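Local coordinates for malonyl coenzyme A-acyl carrier protein transacylase (Helicobacter pylori, PDB 2H1Y) that probably transfers the malonyl group from malonyl-CoA to the holo acyl carrier protein, yielding malonyl-ACP and free CoA, at residues A[97-102]-A[275-280]; A[238-243]-A[267-272]. All blocks are in the same frame, centred on the assembly; numbering follows the deposited sequence.

Interaction 1 of 2, residues A[97-102]-A[275-280]; sequences PVFALG and DRVDIF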
# COMPACT_ATOMS: atom_id res chain seq x y z
N PRO A 97 9.84 10.85 11.01
CA PRO A 97 8.46 10.62 11.41
C PRO A 97 8.43 9.78 12.67
O PRO A 97 9.37 9.04 12.90
CB PRO A 97 7.91 9.78 10.26
CG PRO A 97 9.07 8.99 9.81
CD PRO A 97 10.27 9.90 9.97
N VAL A 98 7.36 9.88 13.46
CA VAL A 98 7.26 8.99 14.63
C VAL A 98 7.02 7.53 14.22
O VAL A 98 7.63 6.63 14.78
CB VAL A 98 6.37 9.54 15.84
CG1 VAL A 98 5.74 10.90 15.54
CG2 VAL A 98 5.35 8.50 16.34
N PHE A 99 6.20 7.30 13.20
CA PHE A 99 6.07 5.96 12.60
C PHE A 99 5.63 6.07 11.14
O PHE A 99 5.30 7.16 10.66
CB PHE A 99 5.08 5.11 13.39
CG PHE A 99 3.65 5.56 13.24
CD1 PHE A 99 3.08 6.43 14.17
CD2 PHE A 99 2.87 5.13 12.16
CE1 PHE A 99 1.75 6.86 14.03
CE2 PHE A 99 1.55 5.55 12.02
CZ PHE A 99 0.99 6.43 12.97
N ALA A 100 5.61 4.93 10.44
CA ALA A 100 5.10 4.84 9.07
C ALA A 100 4.11 3.66 8.90
O ALA A 100 4.36 2.57 9.39
CB ALA A 100 6.25 4.72 8.08
N LEU A 101 3.01 3.91 8.19
CA LEU A 101 1.94 2.94 7.94
C LEU A 101 1.72 2.85 6.43
O LEU A 101 1.65 3.88 5.73
CB LEU A 101 0.63 3.43 8.58
CG LEU A 101 -0.49 2.52 9.16
CD1 LEU A 101 -1.80 3.27 9.23
CD2 LEU A 101 -0.71 1.19 8.46
N GLY A 102 1.57 1.63 5.92
CA GLY A 102 1.26 1.43 4.53
C GLY A 102 -0.02 0.64 4.39
O GLY A 102 -0.58 0.17 5.38
N ASP A 275 -3.19 8.84 18.22
CA ASP A 275 -2.77 9.69 19.35
C ASP A 275 -1.30 10.12 19.36
O ASP A 275 -0.94 11.13 19.96
CB ASP A 275 -3.12 9.01 20.67
CG ASP A 275 -4.63 8.84 20.86
OD1 ASP A 275 -5.42 9.27 19.98
OD2 ASP A 275 -5.03 8.29 21.92
N ARG A 276 -0.44 9.36 18.68
CA ARG A 276 1.01 9.61 18.75
C ARG A 276 1.48 10.71 17.79
O ARG A 276 2.65 11.07 17.80
CB ARG A 276 1.80 8.32 18.51
CG ARG A 276 1.20 7.06 19.16
CD ARG A 276 1.83 5.81 18.57
NE ARG A 276 3.28 5.92 18.59
CZ ARG A 276 4.11 5.15 17.89
NH1 ARG A 276 3.63 4.20 17.10
NH2 ARG A 276 5.42 5.34 17.99
N VAL A 277 0.59 11.24 16.95
CA VAL A 277 0.98 12.31 16.00
C VAL A 277 -0.10 13.40 15.83
O VAL A 277 -1.23 13.23 16.25
CB VAL A 277 1.34 11.74 14.59
CG1 VAL A 277 2.51 10.78 14.66
CG2 VAL A 277 0.16 11.06 13.99
N ASP A 278 0.26 14.50 15.18
CA ASP A 278 -0.67 15.59 14.88
C ASP A 278 -1.12 15.62 13.43
O ASP A 278 -2.12 16.29 13.08
CB ASP A 278 -0.04 16.92 15.24
CG ASP A 278 0.47 16.93 16.66
OD1 ASP A 278 -0.38 16.92 17.56
OD2 ASP A 278 1.71 16.91 16.87
N ILE A 279 -0.42 14.88 12.57
CA ILE A 279 -0.62 15.00 11.13
C ILE A 279 -0.00 13.83 10.38
O ILE A 279 0.93 13.19 10.88
CB ILE A 279 -0.04 16.35 10.62
CG1 ILE A 279 -0.52 16.66 9.20
CG2 ILE A 279 1.51 16.40 10.76
CD1 ILE A 279 -0.52 18.15 8.89
N PHE A 280 -0.53 13.56 9.19
CA PHE A 280 -0.09 12.44 8.38
C PHE A 280 0.39 12.97 7.04
O PHE A 280 -0.19 13.91 6.52
CB PHE A 280 -1.26 11.49 8.13
CG PHE A 280 -1.67 10.68 9.33
CD1 PHE A 280 -2.68 11.13 10.18
CD2 PHE A 280 -1.06 9.45 9.61
CE1 PHE A 280 -3.07 10.36 11.31
CE2 PHE A 280 -1.44 8.68 10.72
CZ PHE A 280 -2.45 9.14 11.57
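V98 meets R276 and V277 with its two methyl groups. CG1 of V98 lies 3.3 Å from CG1 of V277, a tight approach that should be read with caution because V98 has an eclipsed chi1. CG2 of V98 rests against the guanidinium of R276, 3.6 Å from NH2. The ring of F99 reaches the same face of that guanidinium: its CD1 is 3.7 Å from R276 NH1, with the two planes inclined at 25°. With chi1 at 70°, CG of F99 sits between the backbone N and the carbonyl carbon, and the CD1-CE1-CZ side of the ring passes R276, V277 and F280 in turn. Next to CD1, CE1 of F99 lies 4.0 Å from V277 CG1, while CZ comes within 4.0 Å of F280 CE2. The other methyl of V277, CG2, lies over a face of the F280 ring, offset toward its rim. Strand 15-19 runs between strands 99-102 and 279-283 in the sheet, and F99 also packs on A16. R276 NH2 makes a salt bridge with E236, and NH1 a hydrogen bond with N273 OD1. The contact is van der Waals packing in which a guanidinium offers a flat face to V98 and F99, while the salt bridge to E236 probably offsets its charge.

Interaction 2 of 2, residues A[238-243]-A[267-272]; sequences ISNATN and QDCVKS
S239 O is approached from two directions: it accepts the backbone N-H of N243, with N and O 2.8 Å apart, and it lies 3.3 Å from the sulfur SG of C269 on the facing helix. C269 is the centre of the contact. With chi1 at -74°, its SG is anti to the carbonyl carbon and points at the side of the turn formed by S239 O, the N240 backbone and N243 CB. SG also meets CG2 of I238 at 3.9 Å and CB of N243 at 4.1 Å. N243 has a positive phi of 56° and reaches across to the helix with CG anti to its own N. The terminal atoms of its amide are probably interchanged, but CG lies beside the backbone of D268 and S272, 3.7 Å from S272 OG. D268 O also accepts the helical bond from S272 N. The carboxylate of D268 leads away to a salt bridge with R265. Within the loop, S239 OG accepts from T242 N at 2.9 Å and 159°, and more weakly from A241 N, on the side of the loop turned away from the helix. The loop leaving strand 236-238, shaped by this ST motif, is held against helix 266-271 by C269 and N243, in the α/β core of the acyltransferase domain.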
# COMPACT_ATOMS: atom_id res chain seq x y z
N ILE A 238 4.26 0.05 11.16
CA ILE A 238 3.13 -0.65 11.74
C ILE A 238 2.64 -1.76 10.82
O ILE A 238 2.35 -1.53 9.64
CB ILE A 238 1.97 0.33 12.07
CG1 ILE A 238 2.50 1.65 12.63
CG2 ILE A 238 0.98 -0.30 13.02
CD1 ILE A 238 3.17 1.57 14.00
N SER A 239 2.57 -2.98 11.34
CA SER A 239 2.21 -4.13 10.54
C SER A 239 0.70 -4.17 10.22
O SER A 239 -0.13 -4.15 11.13
CB SER A 239 2.63 -5.41 11.27
OG SER A 239 1.91 -6.56 10.81
N ASN A 240 0.35 -4.23 8.94
CA ASN A 240 -1.04 -4.51 8.57
C ASN A 240 -1.51 -5.83 9.16
O ASN A 240 -2.71 -6.02 9.41
CB ASN A 240 -1.24 -4.57 7.05
CG ASN A 240 -1.05 -3.21 6.35
OD1 ASN A 240 -1.03 -2.15 6.98
ND2 ASN A 240 -0.92 -3.26 5.04
N ALA A 241 -0.57 -6.76 9.38
CA ALA A 241 -0.94 -8.10 9.84
C ALA A 241 -1.30 -8.19 11.35
O ALA A 241 -2.32 -8.80 11.70
CB ALA A 241 0.13 -9.10 9.46
N THR A 242 -0.49 -7.55 12.21
CA THR A 242 -0.67 -7.63 13.67
C THR A 242 -0.96 -6.28 14.36
O THR A 242 -1.19 -6.22 15.56
CB THR A 242 0.59 -8.26 14.39
OG1 THR A 242 1.70 -7.36 14.33
CG2 THR A 242 0.97 -9.60 13.79
N ASN A 243 -0.92 -5.19 13.62
CA ASN A 243 -1.10 -3.88 14.24
C ASN A 243 -0.11 -3.63 15.38
O ASN A 243 -0.42 -2.97 16.37
CB ASN A 243 -2.56 -3.67 14.69
CG ASN A 243 -2.81 -2.29 15.29
OD1 ASN A 243 -3.70 -2.11 16.12
ND2 ASN A 243 -2.01 -1.31 14.89
N GLN A 267 -7.70 0.03 9.45
CA GLN A 267 -8.47 0.64 10.55
C GLN A 267 -7.81 0.55 11.94
O GLN A 267 -7.56 1.58 12.58
CB GLN A 267 -9.86 0.02 10.61
CG GLN A 267 -10.61 0.40 11.86
CD GLN A 267 -12.10 0.28 11.67
OE1 GLN A 267 -12.63 -0.79 11.38
NE2 GLN A 267 -12.78 1.39 11.84
N ASP A 268 -7.54 -0.67 12.40
CA ASP A 268 -6.91 -0.87 13.72
C ASP A 268 -5.57 -0.15 13.81
O ASP A 268 -5.25 0.45 14.84
CB ASP A 268 -6.75 -2.36 14.04
CG ASP A 268 -8.07 -3.08 14.10
OD1 ASP A 268 -9.05 -2.45 14.54
OD2 ASP A 268 -8.15 -4.27 13.70
N CYS A 269 -4.83 -0.17 12.70
CA CYS A 269 -3.51 0.45 12.63
C CYS A 269 -3.56 1.95 12.85
O CYS A 269 -2.76 2.49 13.62
CB CYS A 269 -2.83 0.13 11.31
SG CYS A 269 -2.23 -1.55 11.22
N VAL A 270 -4.52 2.61 12.19
CA VAL A 270 -4.68 4.04 12.36
C VAL A 270 -5.13 4.36 13.80
O VAL A 270 -4.52 5.19 14.48
CB VAL A 270 -5.61 4.67 11.26
CG1 VAL A 270 -5.82 6.14 11.51
CG2 VAL A 270 -5.00 4.49 9.89
N LYS A 271 -6.14 3.65 14.28
CA LYS A 271 -6.70 3.91 15.62
C LYS A 271 -5.68 3.74 16.76
O LYS A 271 -5.49 4.65 17.56
CB LYS A 271 -7.95 3.06 15.85
CG LYS A 271 -9.12 3.39 14.92
CD LYS A 271 -10.46 2.89 15.47
CE LYS A 271 -11.64 3.44 14.65
NZ LYS A 271 -12.89 2.58 14.71
N SER A 272 -5.00 2.61 16.80
CA SER A 272 -3.97 2.38 17.83
C SER A 272 -2.83 3.41 17.79
O SER A 272 -1.97 3.41 18.66
CB SER A 272 -3.39 0.96 17.71
OG SER A 272 -4.41 -0.03 17.67

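How the interactions relate
The centres of interactions 1 and 2 are 12 Å apart, on the same side of the chain's centre, and the two contacts touch. Along the sequence, 238-243 and 267-272 both fall between the two segments of interaction 1. In the mixed sheet, strand 236-238 pairs with 99-102, joined by a probable hydrogen bond between A100 O and I238 N, 3.1 Å apart; strand 15-19 then separates 99-102 from 279-283. Packing of F99 on I238 continues the apolar layer from one contact to the other. Helix 266-271 packs on strand 99-102 through L101, which touches C269 and V270, and on the end of strand 236-238 through I238, before the chain returns to the mixed sheet of the acyltransferase domain as strand 279-283.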